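Local coordinates for succinate dehydrogenase subunit A (Mycolicibacterium smegmatis, PDB 7D6V), which probably oxidises succinate to fumarate as the FAD-carrying flavoprotein subunit of a membrane-bound succinate dehydrogenase, passing the electrons on towards quinone, at residues 114-119 and 128-133; 67-72 and 124-129. All blocks are in the same frame, centred on the assembly; numbering follows the deposited sequence.

Following the chain from the N terminus, helix 67-76 comes first, then helix 84-102, and after it the hairpin of strands 118-119 and 129-130. Interaction 1 closes the short loop of this hairpin, joining 114-119 to 128-133 with eight residues between. Interaction 2 spans a much longer stretch and brings the end of the hairpin connection, running into its second strand (124-129), back to helix 67-76. The two loops cross, because the second segment of interaction 2 starts inside the loop of interaction 1; they share Arg-128 and Leu-129. The Arg-128 backbone belongs to the bulge of interaction 1, and its guanidinium reaches the helix in interaction 2. Together they tie a small antiparallel sheet to a helix near the FAD.

Interaction 1: residues 114-119 and 128-133; sequences GKISQR and RLAHVG
Arg-119 and Leu-129 face each other as the hydrogen-bonded pair of a short antiparallel hairpin, and Arg-119 O is gripped twice. Leu-129 N reaches Arg-119 O at 3.2 Å on a lone pair, with a nearly straight N-H...O angle of 175°. Arg-128 N donates to Arg-119 O as well, at 3.0 Å but more bent, so two consecutive residues oppose one: a classic beta bulge. In return Arg-119 N gives its hydrogen to Leu-129 O at 3.0 Å. At the neighbouring non-hydrogen-bonded pair, Gln-118 with Ala-130, CA-H...O contacts take over, the straighter running from Ala-130 CA to Ser-117 O at 3.4 Å. The Gln-118 amide makes a weak bond through NE2 to Arg-128 O, while OE1 accepts weakly from the backbone N atoms of Asn-60 and Val-61. Ser-117 and His-131 bond to the Asp-109 backbone, and Gly-133 N bonds to Asp-109 OD1.

The side chains of Arg-119 and His-131 stack, the guanidinium and ring planes 24° apart and their centres 4.2 Å apart. With chi1 at 65°, the His-131 imidazole sits between its own backbone N and carbonyl carbon, and Arg-119 CG lies over its face, 3.6 Å from the centroid of the His-131 ring. The bend at chi3 of Arg-119 lays NE over the same ring, while NH1 forms a salt bridge with Asp-134. On the side of Gln-118, Ile-116 CG2 packs against Ala-130 CB at 3.6 Å.

Strand 129-130 is the middle of a three-stranded antiparallel sheet, with 54-55 along its other side, where Arg-128 and Ala-130 bond to Ala-56 and Cys-54 through the backbone. Helix 84-102 packs on Ile-116 and Ala-130, helix 136-159 touches His-131, and the iron-sulfur subunit meets Gly-114, Lys-115 and Val-132.

Interaction 2: residues 67-72 and 124-129; sequences WQVHFG and HTYPRL
The connection of the 118-119/129-130 hairpin packs against one side of helix 67-76, meeting it through Val-69 and His-70. The guanidinium of Arg-128 lies flat on the His-70 imidazole, planes 10° apart and centres 4.5 Å apart. Arg-128 NE stands over the ring near its rim, 3.6 Å from His-70 CG, and the preceding methylene adds a CH-pi contact, Arg-128 CD lying 3.9 Å from the centroid of the His-70 ring. A bend at chi3 (-93°) turns the arginine so that its flat end runs past the ring, with CZ over His-70 CA. Arg-128 NE also makes a weak 3.4 Å bond to His-124 ND1. NH1 and NH2 form salt bridges with Asp-65 and Asp-73; Asp-73 also accepts a hydrogen bond from Thr-125 N.

His-124, its side chain about 8 Å from the bound FAD, presents its edge to the face of His-70 in an offset edge-to-face pair, planes at 69°. Each imidazole is held from outside, His-70 NE2 by Asn-427 and His-124 NE2 by Gly-425 O. Next to His-70 in the sequence, Val-69 turns CG1 to the loop, where it touches Thr-125 CB at 3.8 Å and Tyr-126 CD1 at 3.9 Å; it also lies at the edge of the guanidinium.

This is hairpin-connection-to-helix packing, built round an arginine-histidine stack, in the FAD-binding domain of a succinate dehydrogenase/fumarate reductase flavoprotein.

Interaction 1: residues 114-119 and 128-133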
loop_
_atom_site.group_PDB
_atom_site.type_symbol
_atom_site.label_atom_id
_atom_site.label_comp_id
_atom_site.label_asym_id
_atom_site.label_seq_id
_atom_site.Cartn_x
_atom_site.Cartn_y
_atom_site.Cartn_z
ATOM N N GLY A 114 -11.311 -24.276 0.302
ATOM C CA GLY A 114 -10.972 -23.457 -0.840
ATOM C C GLY A 114 -11.895 -22.290 -1.083
ATOM O O GLY A 114 -11.909 -21.756 -2.197
ATOM N N LYS A 115 -12.670 -21.881 -0.087
ATOM C CA LYS A 115 -13.562 -20.741 -0.198
ATOM C C LYS A 115 -12.899 -19.508 0.406
ATOM O O LYS A 115 -11.762 -19.545 0.876
ATOM C CB LYS A 115 -14.898 -21.036 0.483
ATOM C CG LYS A 115 -15.528 -22.342 0.068
ATOM C CD LYS A 115 -16.971 -22.415 0.517
ATOM C CE LYS A 115 -17.613 -23.712 0.069
ATOM N NZ LYS A 115 -19.091 -23.599 -0.027
ATOM N N ILE A 116 -13.624 -18.398 0.392
ATOM C CA ILE A 116 -13.119 -17.151 0.954
ATOM C C ILE A 116 -13.226 -17.209 2.472
ATOM O O ILE A 116 -14.271 -17.574 3.021
ATOM C CB ILE A 116 -13.886 -15.947 0.384
ATOM C CG1 ILE A 116 -13.649 -15.829 -1.121
ATOM C CG2 ILE A 116 -13.458 -14.673 1.070
ATOM C CD1 ILE A 116 -14.347 -14.655 -1.757
ATOM N N SER A 117 -12.139 -16.858 3.153
ATOM C CA SER A 117 -12.104 -16.880 4.608
ATOM C C SER A 117 -12.833 -15.672 5.182
ATOM O O SER A 117 -12.756 -14.566 4.642
ATOM C CB SER A 117 -10.658 -16.906 5.098
ATOM O OG SER A 117 -10.593 -17.149 6.489
ATOM N N GLN A 118 -13.540 -15.890 6.290
ATOM C CA GLN A 118 -14.325 -14.854 6.948
ATOM C C GLN A 118 -13.952 -14.792 8.421
ATOM O O GLN A 118 -13.868 -15.828 9.085
ATOM C CB GLN A 118 -15.825 -15.120 6.792
ATOM C CG GLN A 118 -16.313 -15.067 5.357
ATOM C CD GLN A 118 -17.771 -15.443 5.220
ATOM O OE1 GLN A 118 -18.177 -16.539 5.592
ATOM N NE2 GLN A 118 -18.568 -14.533 4.682
ATOM N N ARG A 119 -13.729 -13.583 8.927
ATOM C CA ARG A 119 -13.398 -13.366 10.328
ATOM C C ARG A 119 -14.608 -12.869 11.107
ATOM O O ARG A 119 -15.602 -12.411 10.542
ATOM C CB ARG A 119 -12.255 -12.360 10.477
ATOM C CG ARG A 119 -10.885 -12.923 10.196
ATOM C CD ARG A 119 -9.805 -11.900 10.491
ATOM N NE ARG A 119 -9.956 -10.701 9.675
ATOM C CZ ARG A 119 -9.066 -9.717 9.623
ATOM N NH1 ARG A 119 -7.952 -9.792 10.334
ATOM N NH2 ARG A 119 -9.286 -8.661 8.853
ATOM N N ARG A 128 -18.229 -12.979 9.139
ATOM C CA ARG A 128 -18.707 -12.446 7.871
ATOM C C ARG A 128 -17.655 -11.725 7.052
ATOM O O ARG A 128 -17.861 -11.556 5.846
ATOM C CB ARG A 128 -19.863 -11.464 8.108
ATOM C CG ARG A 128 -21.216 -12.099 8.208
ATOM C CD ARG A 128 -22.296 -11.087 7.918
ATOM N NE ARG A 128 -22.788 -10.444 9.129
ATOM C CZ ARG A 128 -23.680 -10.979 9.954
ATOM N NH1 ARG A 128 -24.184 -12.176 9.715
ATOM N NH2 ARG A 128 -24.066 -10.313 11.024
ATOM N N LEU A 129 -16.550 -11.293 7.647
ATOM C CA LEU A 129 -15.660 -10.323 7.018
ATOM C C LEU A 129 -14.649 -11.052 6.144
ATOM O O LEU A 129 -13.701 -11.660 6.645
ATOM C CB LEU A 129 -14.976 -9.466 8.075
ATOM C CG LEU A 129 -15.696 -8.167 8.448
ATOM C CD1 LEU A 129 -16.992 -8.451 9.182
ATOM C CD2 LEU A 129 -14.798 -7.281 9.284
ATOM N N ALA A 130 -14.853 -10.991 4.831
ATOM C CA ALA A 130 -13.858 -11.488 3.892
ATOM C C ALA A 130 -12.622 -10.603 3.945
ATOM O O ALA A 130 -12.721 -9.379 3.851
ATOM C CB ALA A 130 -14.431 -11.516 2.478
ATOM N N HIS A 131 -11.454 -11.223 4.080
ATOM C CA HIS A 131 -10.238 -10.485 4.380
ATOM C C HIS A 131 -9.049 -11.115 3.673
ATOM O O HIS A 131 -9.093 -12.267 3.238
ATOM C CB HIS A 131 -9.972 -10.453 5.888
ATOM C CG HIS A 131 -9.682 -11.800 6.466
ATOM N ND1 HIS A 131 -8.404 -12.226 6.754
ATOM C CD2 HIS A 131 -10.500 -12.831 6.775
ATOM C CE1 HIS A 131 -8.450 -13.456 7.231
ATOM N NE2 HIS A 131 -9.711 -13.846 7.255
ATOM N N VAL A 132 -7.987 -10.325 3.553
ATOM C CA VAL A 132 -6.657 -10.809 3.198
ATOM C C VAL A 132 -5.650 -10.049 4.060
ATOM O O VAL A 132 -5.514 -8.827 3.933
ATOM C CB VAL A 132 -6.350 -10.671 1.693
ATOM C CG1 VAL A 132 -6.365 -9.220 1.215
ATOM C CG2 VAL A 132 -5.011 -11.306 1.376
ATOM N N GLY A 133 -4.984 -10.760 4.967
ATOM C CA GLY A 133 -4.110 -10.104 5.926
ATOM C C GLY A 133 -4.858 -9.022 6.668
ATOM O O GLY A 133 -6.004 -9.206 7.089
#

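Interaction 2: residues 67-72 and 124-129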
loop_
_atom_site.group_PDB
_atom_site.type_symbol
_atom_site.label_atom_id
_atom_site.label_comp_id
_atom_site.label_asym_id
_atom_site.label_seq_id
_atom_site.Cartn_x
_atom_site.Cartn_y
_atom_site.Cartn_z
ATOM N N TRP A 67 -29.032 -13.453 5.092
ATOM C CA TRP A 67 -29.170 -12.013 4.926
ATOM C C TRP A 67 -30.103 -11.413 5.967
ATOM O O TRP A 67 -29.984 -10.225 6.270
ATOM C CB TRP A 67 -29.641 -11.671 3.504
ATOM C CG TRP A 67 -31.082 -11.970 3.211
ATOM C CD1 TRP A 67 -31.574 -13.065 2.569
ATOM C CD2 TRP A 67 -32.214 -11.149 3.524
ATOM N NE1 TRP A 67 -32.938 -12.988 2.478
ATOM C CE2 TRP A 67 -33.357 -11.820 3.057
ATOM C CE3 TRP A 67 -32.372 -9.917 4.163
ATOM C CZ2 TRP A 67 -34.639 -11.301 3.208
ATOM C CZ3 TRP A 67 -33.643 -9.406 4.312
ATOM C CH2 TRP A 67 -34.760 -10.096 3.837
ATOM N N GLN A 68 -31.019 -12.205 6.524
ATOM C CA GLN A 68 -31.863 -11.719 7.612
ATOM C C GLN A 68 -31.040 -11.409 8.857
ATOM O O GLN A 68 -31.261 -10.388 9.519
ATOM C CB GLN A 68 -32.943 -12.751 7.929
ATOM C CG GLN A 68 -34.043 -12.838 6.893
ATOM C CD GLN A 68 -33.813 -13.944 5.884
ATOM O OE1 GLN A 68 -32.689 -14.400 5.688
ATOM N NE2 GLN A 68 -34.883 -14.381 5.236
ATOM N N VAL A 69 -30.089 -12.283 9.193
ATOM C CA VAL A 69 -29.243 -12.057 10.362
ATOM C C VAL A 69 -28.378 -10.819 10.164
ATOM O O VAL A 69 -28.243 -9.987 11.069
ATOM C CB VAL A 69 -28.390 -13.307 10.648
ATOM C CG1 VAL A 69 -27.470 -13.066 11.827
ATOM C CG2 VAL A 69 -29.281 -14.504 10.905
ATOM N N HIS A 70 -27.783 -10.677 8.980
ATOM C CA HIS A 70 -26.974 -9.500 8.681
ATOM C C HIS A 70 -27.819 -8.232 8.709
ATOM O O HIS A 70 -27.372 -7.188 9.194
ATOM C CB HIS A 70 -26.300 -9.678 7.322
ATOM C CG HIS A 70 -25.211 -8.689 7.043
ATOM N ND1 HIS A 70 -24.403 -8.773 5.931
ATOM C CD2 HIS A 70 -24.793 -7.602 7.730
ATOM C CE1 HIS A 70 -23.536 -7.778 5.944
ATOM N NE2 HIS A 70 -23.751 -7.052 7.026
ATOM N N PHE A 71 -29.046 -8.305 8.190
ATOM C CA PHE A 71 -29.944 -7.156 8.216
ATOM C C PHE A 71 -30.272 -6.746 9.646
ATOM O O PHE A 71 -30.250 -5.555 9.979
ATOM C CB PHE A 71 -31.217 -7.486 7.437
ATOM C CG PHE A 71 -32.318 -6.480 7.606
ATOM C CD1 PHE A 71 -32.227 -5.228 7.027
ATOM C CD2 PHE A 71 -33.449 -6.792 8.336
ATOM C CE1 PHE A 71 -33.237 -4.310 7.177
ATOM C CE2 PHE A 71 -34.460 -5.876 8.490
ATOM C CZ PHE A 71 -34.354 -4.633 7.906
ATOM N N GLY A 72 -30.578 -7.718 10.506
ATOM C CA GLY A 72 -30.842 -7.401 11.899
ATOM C C GLY A 72 -29.630 -6.824 12.604
ATOM O O GLY A 72 -29.752 -5.908 13.420
ATOM N N HIS A 124 -21.289 -8.224 14.571
ATOM C CA HIS A 124 -21.840 -9.264 13.716
ATOM C C HIS A 124 -22.070 -10.540 14.515
ATOM O O HIS A 124 -21.242 -10.923 15.346
ATOM C CB HIS A 124 -20.911 -9.544 12.536
ATOM C CG HIS A 124 -20.534 -8.320 11.760
ATOM N ND1 HIS A 124 -21.275 -7.856 10.696
ATOM C CD2 HIS A 124 -19.493 -7.467 11.894
ATOM C CE1 HIS A 124 -20.706 -6.769 10.207
ATOM N NE2 HIS A 124 -19.622 -6.512 10.917
ATOM N N THR A 125 -23.204 -11.193 14.257
ATOM C CA THR A 125 -23.537 -12.423 14.970
ATOM C C THR A 125 -22.662 -13.590 14.527
ATOM O O THR A 125 -22.326 -14.456 15.342
ATOM C CB THR A 125 -25.015 -12.758 14.765
ATOM O OG1 THR A 125 -25.817 -11.662 15.216
ATOM C CG2 THR A 125 -25.403 -14.002 15.544
ATOM N N TYR A 126 -22.271 -13.623 13.263
ATOM C CA TYR A 126 -21.532 -14.726 12.676
ATOM C C TYR A 126 -20.315 -14.185 11.946
ATOM O O TYR A 126 -20.276 -13.005 11.585
ATOM C CB TYR A 126 -22.423 -15.520 11.708
ATOM C CG TYR A 126 -23.591 -16.203 12.378
ATOM C CD1 TYR A 126 -24.891 -15.938 11.986
ATOM C CD2 TYR A 126 -23.392 -17.106 13.408
ATOM C CE1 TYR A 126 -25.957 -16.556 12.593
ATOM C CE2 TYR A 126 -24.454 -17.728 14.023
ATOM C CZ TYR A 126 -25.734 -17.451 13.610
ATOM O OH TYR A 126 -26.796 -18.070 14.221
ATOM N N PRO A 127 -19.293 -15.016 11.729
ATOM C CA PRO A 127 -18.123 -14.559 10.964
ATOM C C PRO A 127 -18.511 -14.216 9.535
ATOM O O PRO A 127 -19.054 -15.047 8.803
ATOM C CB PRO A 127 -17.168 -15.758 11.025
ATOM C CG PRO A 127 -17.667 -16.603 12.138
ATOM C CD PRO A 127 -19.138 -16.408 12.181
ATOM N N ARG A 128 -18.229 -12.979 9.139
ATOM C CA ARG A 128 -18.707 -12.446 7.871
ATOM C C ARG A 128 -17.655 -11.725 7.052
ATOM O O ARG A 128 -17.861 -11.556 5.846
ATOM C CB ARG A 128 -19.863 -11.464 8.108
ATOM C CG ARG A 128 -21.216 -12.099 8.208
ATOM C CD ARG A 128 -22.296 -11.087 7.918
ATOM N NE ARG A 128 -22.788 -10.444 9.129
ATOM C CZ ARG A 128 -23.680 -10.979 9.954
ATOM N NH1 ARG A 128 -24.184 -12.176 9.715
ATOM N NH2 ARG A 128 -24.066 -10.313 11.024
ATOM N N LEU A 129 -16.550 -11.293 7.647
ATOM C CA LEU A 129 -15.660 -10.323 7.018
ATOM C C LEU A 129 -14.649 -11.052 6.144
ATOM O O LEU A 129 -13.701 -11.660 6.645
ATOM C CB LEU A 129 -14.976 -9.466 8.075
ATOM C CG LEU A 129 -15.696 -8.167 8.448
ATOM C CD1 LEU A 129 -16.992 -8.451 9.182
ATOM C CD2 LEU A 129 -14.798 -7.281 9.284
#